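Local coordinates for protein H127A/Y244A mutant of alginate lyase AlyC3 in complex with dimannuronate (PDB 7C8F) that probably cleaves alginate by beta-elimination, as a family PL7 polysaccharide lyase, and is held here as a double mutant with dimannuronate bound, at residues Q117-L123 with A240-F246; I31-E35 with M71-L76; K190-L194 with L223-D227. One frame throughout, in Å; residues are numbered along the deposited sequence.

From the N terminus, contact 2 closes first in this two-sheet sandwich: the loop leaving strand 27-31 packs on the end of strand 67-72 and the turn after it, closing 35 residues and joining an element of each sheet. Contact 1 opens later, pairing strand 119-129 with strand 242-245 within one sheet across 116 intervening residues, beneath the sugar. Contact 3 is nested inside that long loop and packs strand 189-196 on strand 221-227 of the other sheet, at the far side of the chain's centre from contact 2. Contacts 1 and 2 touch through Asn244, whose O lies 2.9 Å from His75 N and whose side chain reaches Asn73.

Contact 1 of 3, residues Q117-L123 with A240-F246; sequences QNEITFL and AGVANQF. With BEM (beta-D-mannopyranuronic acid), chain D.
Glu119, Thr121 and Leu123 pair with Gln245, Ala243 and Ala240 in the sheet that carries the substrate groove of this PL7 jelly roll, whose sequence here fits the family's KAGxYNQ signature. Ala243 stands where that signature has tyrosine and is probably one of the two engineered alanines. The strands are antiparallel, with paired backbone bonds at Glu119-Gln245 and Thr121-Ala243. A G1 bulge sets both Asn118 and Glu119 opposite Gln245, and a one-residue shift follows Thr121. The chain turns a corner at Gly241, where a side chain would collide with the preceding carbonyl oxygen.

On the sugar side, Gln245 bends at its second torsion (chi2 93°), which swings the amide along the strand pair to Thr121. Thr121 OG1 donates to Gln245 OE1 at 2.8 Å, approaching 25° out of the carbonyl plane, and itself receives a bond from Arg144. Gln117 lies extended over the base of the bent chain, its CD 3.6 Å from Gln245 CB. Both amide hydrogens of Gln117 are used: NE2 reaches O3 of the mannuronate in a nearly straight bond of 2.9 Å, and the same NE2 meets Glu119 OE1 at 2.8 Å from above the carboxylate plane.

On the other side of the sheet the Phe246 ring presents an edge to the backbone, with CD1 3.7 Å from Glu119 O, while CE1 rests 3.6 Å from Ile120 CG1.

Glu119, bridged to Arg144 and Lys148, is thus placed as a second-shell residue that probably steadies the Gln117 amide toward the sugar. With OE1 taken by Thr121, the rotation of the Gln245 amide is probably fixed as well, close to another bound mannuronate.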
# COMPACT_ATOMS: atom_id res chain seq x y z
N GLN B 117 -25.49 -8.75 12.43
CA GLN B 117 -25.31 -7.75 11.39
C GLN B 117 -26.63 -7.42 10.68
O GLN B 117 -27.03 -6.25 10.62
CB GLN B 117 -24.28 -8.26 10.38
CG GLN B 117 -23.74 -7.21 9.46
CD GLN B 117 -22.50 -7.68 8.74
OE1 GLN B 117 -22.00 -8.77 8.99
NE2 GLN B 117 -22.00 -6.85 7.84
N ASN B 118 -27.32 -8.43 10.16
CA ASN B 118 -28.61 -8.24 9.51
C ASN B 118 -28.56 -7.12 8.46
O ASN B 118 -29.26 -6.11 8.53
CB ASN B 118 -29.74 -8.03 10.53
CG ASN B 118 -30.28 -9.36 11.05
OD1 ASN B 118 -29.84 -10.42 10.61
ND2 ASN B 118 -31.22 -9.30 11.98
N GLU B 119 -27.71 -7.36 7.44
CA GLU B 119 -27.53 -6.46 6.31
C GLU B 119 -27.66 -7.24 5.01
O GLU B 119 -27.36 -8.44 4.96
CB GLU B 119 -26.13 -5.78 6.34
CG GLU B 119 -25.96 -4.82 7.51
CD GLU B 119 -24.54 -4.40 7.77
OE1 GLU B 119 -23.64 -4.71 6.95
OE2 GLU B 119 -24.31 -3.75 8.81
N ILE B 120 -28.12 -6.56 3.96
CA ILE B 120 -28.00 -7.02 2.58
C ILE B 120 -27.14 -5.99 1.85
O ILE B 120 -27.50 -4.81 1.79
CB ILE B 120 -29.37 -7.14 1.88
CG1 ILE B 120 -30.21 -8.23 2.54
CG2 ILE B 120 -29.17 -7.43 0.37
CD1 ILE B 120 -31.71 -8.10 2.28
N THR B 121 -26.01 -6.44 1.29
CA THR B 121 -25.12 -5.57 0.53
C THR B 121 -25.48 -5.70 -0.93
O THR B 121 -25.53 -6.82 -1.45
CB THR B 121 -23.67 -5.99 0.74
OG1 THR B 121 -23.35 -5.86 2.13
CG2 THR B 121 -22.71 -5.13 -0.11
N PHE B 122 -25.74 -4.58 -1.60
CA PHE B 122 -26.15 -4.62 -3.00
C PHE B 122 -25.30 -3.79 -3.95
O PHE B 122 -25.43 -3.95 -5.17
CB PHE B 122 -27.66 -4.31 -3.16
CG PHE B 122 -28.06 -2.96 -2.64
CD1 PHE B 122 -28.43 -2.79 -1.31
CD2 PHE B 122 -28.07 -1.87 -3.49
CE1 PHE B 122 -28.79 -1.53 -0.83
CE2 PHE B 122 -28.45 -0.62 -3.03
CZ PHE B 122 -28.81 -0.45 -1.68
N LEU B 123 -24.41 -2.93 -3.45
CA LEU B 123 -23.40 -2.28 -4.27
C LEU B 123 -22.10 -2.29 -3.48
O LEU B 123 -22.13 -2.11 -2.26
CB LEU B 123 -23.75 -0.83 -4.61
CG LEU B 123 -25.11 -0.63 -5.30
CD1 LEU B 123 -25.53 0.83 -5.25
CD2 LEU B 123 -25.04 -1.10 -6.76
N ALA B 240 -22.22 -5.39 -8.03
CA ALA B 240 -23.62 -5.09 -7.81
C ALA B 240 -24.41 -6.38 -7.81
O ALA B 240 -24.16 -7.26 -8.63
CB ALA B 240 -24.17 -4.14 -8.88
N GLY B 241 -25.37 -6.49 -6.90
CA GLY B 241 -26.25 -7.65 -6.83
C GLY B 241 -26.76 -7.81 -5.42
O GLY B 241 -27.26 -6.83 -4.85
N VAL B 242 -26.60 -8.99 -4.83
CA VAL B 242 -26.90 -9.20 -3.41
C VAL B 242 -25.79 -10.02 -2.77
O VAL B 242 -25.22 -10.91 -3.40
CB VAL B 242 -28.26 -9.89 -3.16
CG1 VAL B 242 -29.39 -9.01 -3.58
CG2 VAL B 242 -28.31 -11.23 -3.89
N ALA B 243 -25.49 -9.69 -1.52
CA ALA B 243 -24.61 -10.48 -0.68
C ALA B 243 -25.24 -10.46 0.71
O ALA B 243 -25.62 -9.40 1.20
CB ALA B 243 -23.19 -9.90 -0.64
N ASN B 244 -25.37 -11.64 1.32
CA ASN B 244 -26.18 -11.79 2.53
C ASN B 244 -25.32 -11.70 3.77
O ASN B 244 -24.36 -12.47 3.93
CB ASN B 244 -26.89 -13.14 2.53
CG ASN B 244 -27.91 -13.28 1.43
OD1 ASN B 244 -28.33 -12.29 0.83
ND2 ASN B 244 -28.32 -14.51 1.17
N GLN B 245 -25.68 -10.77 4.66
CA GLN B 245 -25.16 -10.77 6.02
C GLN B 245 -26.33 -10.94 6.98
O GLN B 245 -26.61 -10.08 7.82
CB GLN B 245 -24.34 -9.50 6.29
CG GLN B 245 -23.03 -9.42 5.47
CD GLN B 245 -23.17 -8.66 4.14
OE1 GLN B 245 -24.02 -7.78 4.00
NE2 GLN B 245 -22.32 -9.00 3.17
N PHE B 246 -27.04 -12.06 6.83
CA PHE B 246 -28.16 -12.45 7.68
C PHE B 246 -28.37 -13.94 7.45
O PHE B 246 -27.90 -14.48 6.44
CB PHE B 246 -29.43 -11.65 7.35
CG PHE B 246 -30.02 -11.97 6.01
CD1 PHE B 246 -29.51 -11.40 4.86
CD2 PHE B 246 -31.08 -12.86 5.90
CE1 PHE B 246 -30.05 -11.69 3.63
CE2 PHE B 246 -31.62 -13.17 4.66
CZ PHE B 246 -31.11 -12.58 3.52
C1 BEM D . -16.78 -8.67 4.39
C2 BEM D . -17.99 -8.86 5.30
O2 BEM D . -17.60 -9.53 6.49
C3 BEM D . -18.52 -7.51 5.71
O3 BEM D . -19.48 -7.63 6.70
C4 BEM D . -17.42 -6.83 6.46
O4 BEM D . -17.86 -5.70 7.13
C5 BEM D . -16.33 -6.57 5.47
O5 BEM D . -15.88 -7.83 5.05
C6 BEM D . -15.24 -5.83 6.13
O6B BEM D . -14.29 -6.43 6.57
O6A BEM D . -15.28 -4.64 5.98

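Contact 2 of 3, residues I31-E35 with M71-L76; sequences ISDAE and MKNDHL
Met71 folds back on itself beneath Ile31 and Ser32: CG runs opposite the backbone nitrogen (chi1 -176°), then bends at both later torsions carry CE to 3.5 Å from Ser32 O and against Ile31 CG1, the two side chains crossing at a slant. Next to it Lys72 begins between its own backbone N and carbonyl carbon (chi1 63°) and thereafter runs straight, passing across Ala34. The alanine methyl sits in the angle between the two chains, CB lying 3.6 Å from Lys72 CG and 3.9 Å from Met71 SD. The loop after strand 27-31 of one sheet is thereby packed on the end of strand 67-72 of the other.

Beyond Ala34 the lysine reaches Glu35, where NZ and OE2 form a salt bridge of 2.9 Å that uses the anti lone pair of the oxygen. An Asx turn shapes the loop here, Asp33 OD1 accepting from Glu35 N at 3.0 Å.

Leu76, closing a type II turn that starts at Asn73, forks against the loop. Its CD2 touches Ser32 OG at 3.6 Å, and its CD1 meets Ala34 O at 3.7 Å. The serine hydroxyl is also hydrogen-bonded to Asn40 O and Arg77 N, the latter belonging to a residue of the sugar pocket.

The contact therefore grades from a buried part, where the Met71 methyl and one leucine methyl meet backbone oxygens, to an outer ion pair; Glu35 is exposed, so solvent probably weakens that attraction.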
# COMPACT_ATOMS: atom_id res chain seq x y z
N ILE B 31 -21.47 -16.02 -8.54
CA ILE B 31 -22.65 -16.48 -7.86
C ILE B 31 -22.47 -17.78 -7.10
O ILE B 31 -21.88 -18.68 -7.57
CB ILE B 31 -23.79 -16.61 -8.89
CG1 ILE B 31 -25.12 -17.00 -8.27
CG2 ILE B 31 -23.41 -17.54 -10.01
CD1 ILE B 31 -26.25 -16.88 -9.23
N SER B 32 -23.00 -17.81 -5.90
CA SER B 32 -22.94 -18.98 -5.08
C SER B 32 -23.98 -20.00 -5.51
O SER B 32 -24.98 -19.67 -6.04
CB SER B 32 -23.30 -18.56 -3.66
OG SER B 32 -22.37 -17.70 -3.10
N ASP B 33 -23.67 -21.25 -5.25
CA ASP B 33 -24.59 -22.35 -5.41
C ASP B 33 -25.26 -22.28 -4.03
O ASP B 33 -24.65 -22.49 -3.06
CB ASP B 33 -23.83 -23.66 -5.61
CG ASP B 33 -24.72 -24.89 -5.52
OD1 ASP B 33 -25.87 -24.81 -5.22
OD2 ASP B 33 -24.16 -25.94 -5.75
N ALA B 34 -26.53 -21.93 -4.03
CA ALA B 34 -27.24 -21.75 -2.77
C ALA B 34 -27.19 -23.00 -1.91
O ALA B 34 -27.23 -22.91 -0.68
CB ALA B 34 -28.69 -21.32 -3.03
N GLU B 35 -27.09 -24.18 -2.52
CA GLU B 35 -27.06 -25.44 -1.79
C GLU B 35 -25.70 -26.13 -1.86
O GLU B 35 -25.59 -27.33 -1.59
CB GLU B 35 -28.22 -26.33 -2.21
CG GLU B 35 -29.54 -25.73 -1.73
CD GLU B 35 -30.76 -26.48 -2.19
OE1 GLU B 35 -30.59 -27.56 -2.79
OE2 GLU B 35 -31.88 -25.99 -1.94
N MET B 71 -30.47 -14.48 -3.53
CA MET B 71 -29.60 -15.48 -2.93
C MET B 71 -30.09 -15.82 -1.53
O MET B 71 -30.55 -14.94 -0.80
CB MET B 71 -28.15 -14.99 -2.86
CG MET B 71 -27.15 -16.04 -2.33
SD MET B 71 -27.26 -17.65 -3.14
CE MET B 71 -27.14 -17.21 -4.87
N LYS B 72 -29.94 -17.07 -1.15
CA LYS B 72 -30.25 -17.52 0.20
C LYS B 72 -29.01 -17.93 0.96
O LYS B 72 -28.03 -18.28 0.39
CB LYS B 72 -31.29 -18.66 0.20
CG LYS B 72 -30.87 -19.92 -0.48
CD LYS B 72 -31.78 -21.08 -0.06
CE LYS B 72 -31.52 -22.33 -0.86
NZ LYS B 72 -32.19 -23.56 -0.33
N ASN B 73 -29.12 -17.86 2.27
CA ASN B 73 -28.11 -18.24 3.22
C ASN B 73 -27.06 -17.20 3.53
O ASN B 73 -26.73 -16.43 2.72
CB ASN B 73 -27.46 -19.61 2.93
CG ASN B 73 -28.48 -20.70 2.70
OD1 ASN B 73 -29.44 -20.81 3.39
ND2 ASN B 73 -28.22 -21.52 1.74
N ASP B 74 -26.58 -17.25 4.74
CA ASP B 74 -25.61 -16.33 5.24
C ASP B 74 -24.32 -16.44 4.48
O ASP B 74 -23.90 -17.51 4.21
CB ASP B 74 -25.40 -16.57 6.73
CG ASP B 74 -24.80 -15.40 7.46
OD1 ASP B 74 -24.83 -14.30 6.95
OD2 ASP B 74 -24.32 -15.58 8.57
N HIS B 75 -23.75 -15.30 4.13
CA HIS B 75 -22.44 -15.19 3.48
C HIS B 75 -22.42 -15.65 2.03
O HIS B 75 -21.35 -15.71 1.42
CB HIS B 75 -21.33 -15.87 4.28
CG HIS B 75 -21.32 -15.48 5.73
ND1 HIS B 75 -21.48 -16.39 6.75
CD2 HIS B 75 -21.19 -14.27 6.32
CE1 HIS B 75 -21.44 -15.76 7.91
NE2 HIS B 75 -21.26 -14.47 7.68
N LEU B 76 -23.57 -16.00 1.46
CA LEU B 76 -23.60 -16.32 0.04
C LEU B 76 -23.92 -15.06 -0.77
O LEU B 76 -24.45 -14.07 -0.24
CB LEU B 76 -24.60 -17.45 -0.25
CG LEU B 76 -24.25 -18.82 0.36
CD1 LEU B 76 -25.09 -19.94 -0.26
CD2 LEU B 76 -22.76 -19.13 0.19

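Contact 3 of 3, residues K190-L194 with L223-D227; sequences KKYDL and LVEHD
Tyr192 and Val224 mesh across the interior of the beta sandwich, where strand 221-227, the outermost of its sheet within this chain, faces strand 189-196 of the other. The two strands run at 153°, nearly antiparallel, and their axes approach to 7.8 Å without pairing, so side chains do the joining.

The valine is the main bump and the tyrosine ring the flat bed it rests on. Val224 CG1 stands over the ring centre, 3.9 Å from the centroid and 13° off the normal, a CH-pi contact. CG2 settles at the root of the same ring, 3.6 Å from Tyr192 CG, so both methyls press on one face. Tyr192 CG lies anti to its carbonyl carbon (chi1 -61°), which lays the ring along the opposing strand and sends its hydroxyl toward His226. With an alanine in place of Tyr192, Val224 CG1 would probably lose the ring face beneath it and a gap would open beside His226.

Leu194 CD2 fits beside the valine, 4.1 Å from Val224 CG2, and also meets Leu223 CD1 at 4.0 Å. That Leu223 methyl comes against the backbone at Leu194 CA too, so the leucines interlock beside the valine. A classic bulge opposite Ile216 lets Leu223 and Val224 both face the other strand.

At the other end the aliphatic part of Lys190 packs obliquely on the imidazole, CD lying 3.9 Å from His226 CE1. The far nitrogen, NE2, is bonded to the Tyr230 hydroxyl, while His226 ND1 lies 3.0 Å from Tyr192 OH, near the plane of the tyrosine ring.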
# COMPACT_ATOMS: atom_id res chain seq x y z
N LYS B 190 -16.22 4.59 8.42
CA LYS B 190 -17.10 5.74 8.49
C LYS B 190 -18.42 5.34 7.86
O LYS B 190 -18.44 4.73 6.79
CB LYS B 190 -16.48 6.92 7.73
CG LYS B 190 -17.23 8.23 7.91
CD LYS B 190 -16.38 9.41 7.45
CE LYS B 190 -17.20 10.70 7.46
NZ LYS B 190 -17.94 10.87 8.72
N LYS B 191 -19.52 5.64 8.54
CA LYS B 191 -20.84 5.22 8.08
C LYS B 191 -21.67 6.44 7.71
O LYS B 191 -21.69 7.43 8.45
CB LYS B 191 -21.54 4.39 9.17
CG LYS B 191 -20.72 3.18 9.59
CD LYS B 191 -21.41 2.30 10.62
CE LYS B 191 -21.37 2.92 12.00
NZ LYS B 191 -21.79 1.94 13.04
N TYR B 192 -22.35 6.36 6.57
CA TYR B 192 -23.21 7.44 6.09
C TYR B 192 -24.63 6.94 5.93
O TYR B 192 -24.87 5.89 5.31
CB TYR B 192 -22.73 7.95 4.72
CG TYR B 192 -21.33 8.53 4.71
CD1 TYR B 192 -20.23 7.73 4.49
CD2 TYR B 192 -21.11 9.90 4.93
CE1 TYR B 192 -18.94 8.26 4.48
CE2 TYR B 192 -19.83 10.44 4.91
CZ TYR B 192 -18.75 9.61 4.69
OH TYR B 192 -17.47 10.14 4.68
N ASP B 193 -25.59 7.69 6.49
CA ASP B 193 -27.01 7.39 6.37
C ASP B 193 -27.48 7.85 5.01
O ASP B 193 -27.43 9.05 4.70
CB ASP B 193 -27.74 8.15 7.47
CG ASP B 193 -29.22 7.80 7.59
OD1 ASP B 193 -29.76 7.02 6.78
OD2 ASP B 193 -29.84 8.34 8.54
N LEU B 194 -27.91 6.91 4.18
CA LEU B 194 -28.39 7.24 2.85
C LEU B 194 -29.90 7.34 2.80
O LEU B 194 -30.46 7.47 1.71
CB LEU B 194 -27.87 6.22 1.83
CG LEU B 194 -26.34 6.07 1.80
CD1 LEU B 194 -25.94 5.06 0.71
CD2 LEU B 194 -25.64 7.40 1.59
N LEU B 223 -24.67 12.93 -1.30
CA LEU B 223 -24.63 12.68 0.14
C LEU B 223 -23.26 12.34 0.68
O LEU B 223 -23.02 12.55 1.86
CB LEU B 223 -25.59 11.55 0.53
CG LEU B 223 -27.09 11.84 0.45
CD1 LEU B 223 -27.90 10.65 0.93
CD2 LEU B 223 -27.42 13.08 1.28
N VAL B 224 -22.36 11.80 -0.14
CA VAL B 224 -21.03 11.40 0.31
C VAL B 224 -20.01 11.98 -0.64
O VAL B 224 -20.11 11.79 -1.86
CB VAL B 224 -20.89 9.87 0.36
CG1 VAL B 224 -19.49 9.48 0.85
CG2 VAL B 224 -21.95 9.26 1.25
N GLU B 225 -19.00 12.66 -0.10
CA GLU B 225 -17.84 13.14 -0.86
C GLU B 225 -16.65 12.91 0.06
O GLU B 225 -16.28 13.78 0.86
CB GLU B 225 -18.00 14.60 -1.25
CG GLU B 225 -16.92 15.11 -2.19
CD GLU B 225 -17.29 16.44 -2.82
OE1 GLU B 225 -18.49 16.80 -2.79
OE2 GLU B 225 -16.39 17.12 -3.34
N HIS B 226 -16.07 11.72 -0.03
CA HIS B 226 -15.14 11.21 0.97
C HIS B 226 -13.74 11.11 0.37
O HIS B 226 -13.55 10.51 -0.69
CB HIS B 226 -15.61 9.84 1.44
CG HIS B 226 -14.75 9.24 2.50
ND1 HIS B 226 -14.67 9.76 3.77
CD2 HIS B 226 -13.92 8.17 2.48
CE1 HIS B 226 -13.84 9.03 4.49
NE2 HIS B 226 -13.38 8.05 3.73
N ASP B 227 -12.76 11.71 1.05
CA ASP B 227 -11.36 11.66 0.61
C ASP B 227 -10.82 10.25 0.83
O ASP B 227 -10.90 9.72 1.94
CB ASP B 227 -10.57 12.70 1.43
CG ASP B 227 -9.08 12.77 1.08
OD1 ASP B 227 -8.55 11.90 0.37
OD2 ASP B 227 -8.40 13.71 1.56